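Local coordinates for protein pyruvate kinase (Cryptosporidium parvum, PDB 4DRS) that probably catalyses the last step of glycolysis, transferring the phosphoryl group of phosphoenolpyruvate to ADP to give pyruvate and ATP, at residues G64-D67 against K68-V72; Q384-C388 against I389-V393; V244-C247 against R248-I251. All coordinates share one frame; numbering follows the deposited sequence.

How the interactions relate
Along the chain the three contacts come in the order 1, 3, 2, in series; none nests in or crosses another, and each closes only a few residues of backbone. Interaction 1 ends helix 59-68 and turns the chain into barrel strand 72-76. Interaction 3 lies within helix 241-252, which links strands 232-235 and 266-271 of the same eight-stranded barrel, on the other side of the chain's centre and about 30 Å from interaction 1 between centres. Interaction 2 joins the end of helix 371-386 to helix 391-401. Side chains of interaction 1 also touch helix 371-386, so this helix relates interactions 1 and 2, whose nearest atoms stay about 10 Å apart.

Interaction 1: G64-D67 against K68-V72; sequences GLID and KGMSV
Met70 folds back against Leu65 and Ile66 in a Schellman motif, the C-terminal end of the helix between the first two strands of the TIM barrel. Its side chain runs straight from the backbone, CG anti to the backbone N (chi1 178°), and bends only at its last torsion (chi3 64°). That bend brings the methyl CE to the side chains of the last helical turn, 4.0 Å from Leu65 CB and 3.8 Å from Ile66 CG1; the Met70 and Ile66 side chains cross at a slant. The apolar pairing of Leu65 with Met70, five residues apart, accompanies the longer-span bond of the motif, Met70 N to Leu65 O at 2.8 Å. The weak bond from Gly69 N to Ile66 O is its second bond. Gly69 N also bonds weakly to Leu65 O, which thus receives two N-H groups. Gly69 has positive phi (134°), a backbone conformation in which a CB would press on the preceding carbonyl O. Outside the turn, Met70 packs on Cys50 of strand 47-51 and Leu65 on Val375 of helix 371-386, while the carboxylate of the exposed Asp67 forms a salt bridge with Arg99. Lys68 N makes an ordinary helical bond to Gly64 O, 2.9 Å, in the carbonyl plane. The lysine side chain starts against the same carbonyl, with Lys68 CG 3.0 Å from Gly64 O.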
loop_
_atom_site.group_PDB
_atom_site.type_symbol
_atom_site.label_atom_id
_atom_site.label_comp_id
_atom_site.label_asym_id
_atom_site.label_seq_id
_atom_site.Cartn_x
_atom_site.Cartn_y
_atom_site.Cartn_z
ATOM N N GLY A 64 -46.344 8.418 -5.352
ATOM C CA GLY A 64 -45.670 7.452 -6.210
ATOM C C GLY A 64 -44.175 7.711 -6.300
ATOM O O GLY A 64 -43.376 6.789 -6.146
ATOM N N LEU A 65 -43.805 8.971 -6.527
ATOM C CA LEU A 65 -42.399 9.368 -6.611
ATOM C C LEU A 65 -41.616 9.085 -5.329
ATOM O O LEU A 65 -40.454 8.668 -5.390
ATOM C CB LEU A 65 -42.263 10.841 -7.004
ATOM C CG LEU A 65 -42.687 11.226 -8.423
ATOM C CD1 LEU A 65 -42.676 12.742 -8.567
ATOM C CD2 LEU A 65 -41.801 10.574 -9.474
ATOM N N ILE A 66 -42.254 9.304 -4.180
ATOM C CA ILE A 66 -41.667 8.929 -2.897
ATOM C C ILE A 66 -41.432 7.410 -2.833
ATOM O O ILE A 66 -40.349 6.961 -2.449
ATOM C CB ILE A 66 -42.527 9.415 -1.701
ATOM C CG1 ILE A 66 -42.673 10.947 -1.734
ATOM C CG2 ILE A 66 -41.930 8.946 -0.374
ATOM C CD1 ILE A 66 -43.690 11.511 -0.765
ATOM N N ASP A 67 -42.436 6.630 -3.239
ATOM C CA ASP A 67 -42.342 5.166 -3.213
ATOM C C ASP A 67 -41.245 4.630 -4.129
ATOM O O ASP A 67 -40.638 3.595 -3.839
ATOM C CB ASP A 67 -43.684 4.526 -3.569
ATOM C CG ASP A 67 -44.703 4.625 -2.439
ATOM O OD1 ASP A 67 -44.318 4.975 -1.301
ATOM O OD2 ASP A 67 -45.896 4.344 -2.691
ATOM N N LYS A 68 -40.993 5.341 -5.226
ATOM C CA LYS A 68 -39.977 4.941 -6.190
ATOM C C LYS A 68 -38.575 5.368 -5.751
ATOM O O LYS A 68 -37.579 4.832 -6.241
ATOM C CB LYS A 68 -40.289 5.498 -7.587
ATOM C CG LYS A 68 -41.695 5.232 -8.119
ATOM C CD LYS A 68 -41.938 3.767 -8.437
ATOM C CE LYS A 68 -43.378 3.536 -8.877
ATOM N NZ LYS A 68 -43.696 2.083 -8.987
ATOM N N GLY A 69 -38.493 6.342 -4.846
ATOM C CA GLY A 69 -37.207 6.734 -4.271
ATOM C C GLY A 69 -36.859 8.209 -4.172
ATOM O O GLY A 69 -35.715 8.545 -3.859
ATOM N N MET A 70 -37.822 9.095 -4.426
ATOM C CA MET A 70 -37.552 10.543 -4.363
ATOM C C MET A 70 -37.171 10.988 -2.952
ATOM O O MET A 70 -37.914 10.751 -2.000
ATOM C CB MET A 70 -38.743 11.369 -4.880
ATOM C CG MET A 70 -38.537 12.880 -4.800
ATOM S SD MET A 70 -39.935 13.881 -5.355
ATOM C CE MET A 70 -41.186 13.450 -4.145
ATOM N N SER A 71 -36.006 11.617 -2.831
ATOM C CA SER A 71 -35.548 12.187 -1.561
ATOM C C SER A 71 -35.913 13.663 -1.482
ATOM O O SER A 71 -36.318 14.159 -0.429
ATOM C CB SER A 71 -34.028 12.056 -1.418
ATOM O OG SER A 71 -33.597 10.719 -1.564
ATOM N N VAL A 72 -35.738 14.357 -2.606
ATOM C CA VAL A 72 -35.929 15.800 -2.692
ATOM C C VAL A 72 -36.792 16.134 -3.913
ATOM O O VAL A 72 -36.570 15.598 -5.004
ATOM C CB VAL A 72 -34.574 16.541 -2.810
ATOM C CG1 VAL A 72 -34.778 18.036 -3.004
ATOM C CG2 VAL A 72 -33.699 16.284 -1.593
#

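Interaction 2: Q384-C388 against I389-V393; sequences QAETC and IDYPV
Gln384 O is gripped twice by Thr387: by the hydroxyl, with OG1 donating to Gln384 O at 2.6 Å, and by the amide, with Thr387 N at 3.2 Å from the same oxygen. The hydroxyl reaches back because chi1 of 68° turns OG1 toward the preceding turn; it approaches tilted 15° from the carbonyl plane. Cys388 N donates to Ala385 O, and a type I turn from Glu386 to Ile389 then bends the chain. Across that turn Ile389 and Tyr391 gather round the backbone of Glu386. Ile389 CB lies 3.6 Å from Glu386 O, and the long branch carries CD1 to 4.0 Å from Glu386 CA. The other branch turns to the tyrosine, where Ile389 CG2 sits 3.7 Å above the Tyr391 ring plane, over its centre. The ring meets the carbonyl obliquely, with Tyr391 CE2 3.8 Å and Tyr391 OH 3.6 Å from Glu386 O. The Glu386 carboxylate hydrogen-bonds Thr46 OG1 and Lys45 N, while Ile389 and Cys388 pack on Leu353 of helix 342-354. Cys388 also touches Val308 of the second subunit. Together these residues form a connection between two helices, a type I turn and a short extended link ending at the N-cap Asp390, that carries the chain from helix 371-386, which follows the last barrel strand 358-361, into helix 391-401.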
loop_
_atom_site.group_PDB
_atom_site.type_symbol
_atom_site.label_atom_id
_atom_site.label_comp_id
_atom_site.label_asym_id
_atom_site.label_seq_id
_atom_site.Cartn_x
_atom_site.Cartn_y
_atom_site.Cartn_z
ATOM N N GLN A 384 -27.202 -0.802 -7.486
ATOM C CA GLN A 384 -26.310 -1.718 -8.183
ATOM C C GLN A 384 -24.878 -1.172 -8.239
ATOM O O GLN A 384 -23.922 -1.909 -7.995
ATOM C CB GLN A 384 -26.863 -2.014 -9.581
ATOM C CG GLN A 384 -26.584 -3.415 -10.105
ATOM C CD GLN A 384 -26.976 -4.526 -9.144
ATOM O OE1 GLN A 384 -28.059 -4.516 -8.559
ATOM N NE2 GLN A 384 -26.090 -5.502 -8.988
ATOM N N ALA A 385 -24.738 0.122 -8.527
ATOM C CA ALA A 385 -23.421 0.771 -8.610
ATOM C C ALA A 385 -22.716 0.789 -7.258
ATOM O O ALA A 385 -21.493 0.662 -7.180
ATOM C CB ALA A 385 -23.549 2.180 -9.168
ATOM N N GLU A 386 -23.504 0.926 -6.197
ATOM C CA GLU A 386 -22.986 0.917 -4.830
ATOM C C GLU A 386 -22.416 -0.443 -4.390
ATOM O O GLU A 386 -21.604 -0.504 -3.464
ATOM C CB GLU A 386 -24.051 1.429 -3.853
ATOM C CG GLU A 386 -24.252 2.937 -3.935
ATOM C CD GLU A 386 -25.618 3.423 -3.461
ATOM O OE1 GLU A 386 -26.363 2.657 -2.814
ATOM O OE2 GLU A 386 -25.943 4.598 -3.732
ATOM N N THR A 387 -22.818 -1.526 -5.059
ATOM C CA THR A 387 -22.220 -2.847 -4.790
ATOM C C THR A 387 -20.811 -2.986 -5.388
ATOM O O THR A 387 -20.059 -3.885 -5.010
ATOM C CB THR A 387 -23.104 -4.033 -5.255
ATOM O OG1 THR A 387 -23.169 -4.067 -6.684
ATOM C CG2 THR A 387 -24.512 -3.936 -4.677
ATOM N N CYS A 388 -20.463 -2.088 -6.308
ATOM C CA CYS A 388 -19.157 -2.091 -6.967
ATOM C C CYS A 388 -18.084 -1.363 -6.161
ATOM O O CYS A 388 -16.918 -1.325 -6.560
ATOM C CB CYS A 388 -19.263 -1.454 -8.353
ATOM S SG CYS A 388 -20.370 -2.322 -9.485
ATOM N N ILE A 389 -18.481 -0.781 -5.034
ATOM C CA ILE A 389 -17.581 0.025 -4.217
ATOM C C ILE A 389 -16.776 -0.853 -3.269
ATOM O O ILE A 389 -17.327 -1.711 -2.580
ATOM C CB ILE A 389 -18.346 1.113 -3.418
ATOM C CG1 ILE A 389 -19.005 2.115 -4.378
ATOM C CG2 ILE A 389 -17.415 1.831 -2.446
ATOM C CD1 ILE A 389 -19.908 3.139 -3.716
ATOM N N ASP A 390 -15.467 -0.631 -3.257
ATOM C CA ASP A 390 -14.586 -1.212 -2.258
ATOM C C ASP A 390 -14.540 -0.257 -1.065
ATOM O O ASP A 390 -13.749 0.691 -1.049
ATOM C CB ASP A 390 -13.185 -1.411 -2.848
ATOM C CG ASP A 390 -12.322 -2.348 -2.017
ATOM O OD1 ASP A 390 -11.579 -3.152 -2.621
ATOM O OD2 ASP A 390 -12.380 -2.283 -0.765
ATOM N N TYR A 391 -15.396 -0.506 -0.075
ATOM C CA TYR A 391 -15.591 0.429 1.044
ATOM C C TYR A 391 -14.354 0.708 1.902
ATOM O O TYR A 391 -14.033 1.874 2.131
ATOM C CB TYR A 391 -16.810 0.044 1.900
ATOM C CG TYR A 391 -18.108 0.467 1.264
ATOM C CD1 TYR A 391 -18.537 1.795 1.329
ATOM C CD2 TYR A 391 -18.895 -0.447 0.568
ATOM C CE1 TYR A 391 -19.721 2.194 0.732
ATOM C CE2 TYR A 391 -20.079 -0.057 -0.033
ATOM C CZ TYR A 391 -20.485 1.263 0.052
ATOM O OH TYR A 391 -21.661 1.647 -0.547
ATOM N N PRO A 392 -13.653 -0.346 2.372
ATOM C CA PRO A 392 -12.399 -0.087 3.091
ATOM C C PRO A 392 -11.422 0.795 2.308
ATOM O O PRO A 392 -10.820 1.702 2.887
ATOM C CB PRO A 392 -11.819 -1.488 3.294
ATOM C CG PRO A 392 -13.021 -2.369 3.370
ATOM C CD PRO A 392 -14.002 -1.782 2.393
ATOM N N VAL A 393 -11.289 0.546 1.005
ATOM C CA VAL A 393 -10.379 1.322 0.158
ATOM C C VAL A 393 -10.847 2.769 0.044
ATOM O O VAL A 393 -10.045 3.700 0.184
ATOM C CB VAL A 393 -10.195 0.683 -1.244
ATOM C CG1 VAL A 393 -9.537 1.657 -2.217
ATOM C CG2 VAL A 393 -9.372 -0.593 -1.140
#

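Interaction 3: V244-C247 against R248-I251; sequences VQLC and RQII
The Arg248 guanidinium meets Val244 obliquely, one helical turn back: the methyl Val244 CG1 lies 4.4 Å from Arg248 NE. Chi1 of -66° sets Arg248 CG beside its own backbone N and 3.4 Å from Val244 O; the bend at chi2 then turns the chain toward the guanidinium's partners. Its NH2 is held by a salt bridge to Asp288 OD1 and a hydrogen bond to Glu286 O. The other flat group at the contact, the Gln249 amide, ends a straight side chain, and its OE1 lies 4.0 Å from Leu246 CD1. Leu246 also slants across Ile250, with Leu246 CG 4.2 Å from Ile250 CD1. Further round, Cys247 SG lies 4.1 Å from Ile251 CD1. Both isoleucines lay their long branches back over the carbonyl oxygens four residues earlier, as Ile250 CG1 does at 3.3 Å from Leu246 O. Those carbonyls accept regular backbone bonds, such as Ile250 N to Leu246 O at 2.9 Å, almost straight at 166°. Cys247 and Ile251 pack on Ile267 of strand 266-271, whereas Ile250 meets Ile221 and Val222 of helix 215-226. This is regular alpha-helix packing at steps of three and four, in the helix of a beta-alpha-beta unit joining strands 232-235 and 266-271 of the TIM barrel.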
loop_
_atom_site.group_PDB
_atom_site.type_symbol
_atom_site.label_atom_id
_atom_site.label_comp_id
_atom_site.label_asym_id
_atom_site.label_seq_id
_atom_site.Cartn_x
_atom_site.Cartn_y
_atom_site.Cartn_z
ATOM N N VAL A 244 -22.405 33.634 -4.083
ATOM C CA VAL A 244 -22.844 32.882 -2.908
ATOM C C VAL A 244 -23.060 33.827 -1.721
ATOM O O VAL A 244 -24.072 33.734 -1.021
ATOM C CB VAL A 244 -21.843 31.752 -2.539
ATOM C CG1 VAL A 244 -22.353 30.925 -1.366
ATOM C CG2 VAL A 244 -21.586 30.841 -3.734
ATOM N N GLN A 245 -22.111 34.740 -1.516
ATOM C CA GLN A 245 -22.163 35.704 -0.410
ATOM C C GLN A 245 -23.324 36.693 -0.498
ATOM O O GLN A 245 -23.860 37.104 0.531
ATOM C CB GLN A 245 -20.828 36.443 -0.255
ATOM C CG GLN A 245 -19.827 35.697 0.619
ATOM C CD GLN A 245 -18.444 36.335 0.624
ATOM O OE1 GLN A 245 -17.850 36.576 -0.432
ATOM N NE2 GLN A 245 -17.917 36.595 1.821
ATOM N N LEU A 246 -23.716 37.062 -1.716
ATOM C CA LEU A 246 -24.921 37.863 -1.913
ATOM C C LEU A 246 -26.151 37.110 -1.399
ATOM O O LEU A 246 -26.995 37.683 -0.704
ATOM C CB LEU A 246 -25.093 38.268 -3.382
ATOM C CG LEU A 246 -26.367 39.037 -3.784
ATOM C CD1 LEU A 246 -26.578 40.306 -2.961
ATOM C CD2 LEU A 246 -26.363 39.367 -5.272
ATOM N N CYS A 247 -26.238 35.822 -1.722
ATOM C CA CYS A 247 -27.346 34.993 -1.264
ATOM C C CYS A 247 -27.351 34.822 0.261
ATOM O O CYS A 247 -28.414 34.829 0.885
ATOM C CB CYS A 247 -27.326 33.634 -1.967
ATOM S SG CYS A 247 -28.829 32.670 -1.714
ATOM N N ARG A 248 -26.165 34.673 0.852
ATOM C CA ARG A 248 -26.019 34.623 2.311
ATOM C C ARG A 248 -26.563 35.897 2.950
ATOM O O ARG A 248 -27.291 35.842 3.947
ATOM C CB ARG A 248 -24.547 34.460 2.720
ATOM C CG ARG A 248 -23.895 33.146 2.327
ATOM C CD ARG A 248 -24.186 32.011 3.300
ATOM N NE ARG A 248 -23.445 30.820 2.894
ATOM C CZ ARG A 248 -23.855 29.565 3.053
ATOM N NH1 ARG A 248 -25.024 29.294 3.628
ATOM N NH2 ARG A 248 -23.085 28.572 2.627
ATOM N N GLN A 249 -26.191 37.036 2.367
ATOM C CA GLN A 249 -26.600 38.343 2.861
ATOM C C GLN A 249 -28.116 38.501 2.793
ATOM O O GLN A 249 -28.739 38.931 3.762
ATOM C CB GLN A 249 -25.897 39.459 2.083
ATOM C CG GLN A 249 -26.098 40.841 2.683
ATOM C CD GLN A 249 -25.500 41.952 1.841
ATOM O OE1 GLN A 249 -25.566 41.925 0.603
ATOM N NE2 GLN A 249 -24.921 42.949 2.512
ATOM N N ILE A 250 -28.701 38.132 1.654
ATOM C CA ILE A 250 -30.152 38.159 1.492
ATOM C C ILE A 250 -30.840 37.342 2.591
ATOM O O ILE A 250 -31.787 37.818 3.220
ATOM C CB ILE A 250 -30.586 37.687 0.083
ATOM C CG1 ILE A 250 -30.146 38.699 -0.983
ATOM C CG2 ILE A 250 -32.093 37.487 0.016
ATOM C CD1 ILE A 250 -30.189 38.170 -2.404
ATOM N N ILE A 251 -30.350 36.128 2.835
ATOM C CA ILE A 251 -30.909 35.270 3.880
ATOM C C ILE A 251 -30.817 35.947 5.250
ATOM O O ILE A 251 -31.798 35.975 5.992
ATOM C CB ILE A 251 -30.249 33.867 3.895
ATOM C CG1 ILE A 251 -30.641 33.079 2.637
ATOM C CG2 ILE A 251 -30.636 33.086 5.146
ATOM C CD1 ILE A 251 -29.639 32.012 2.239
#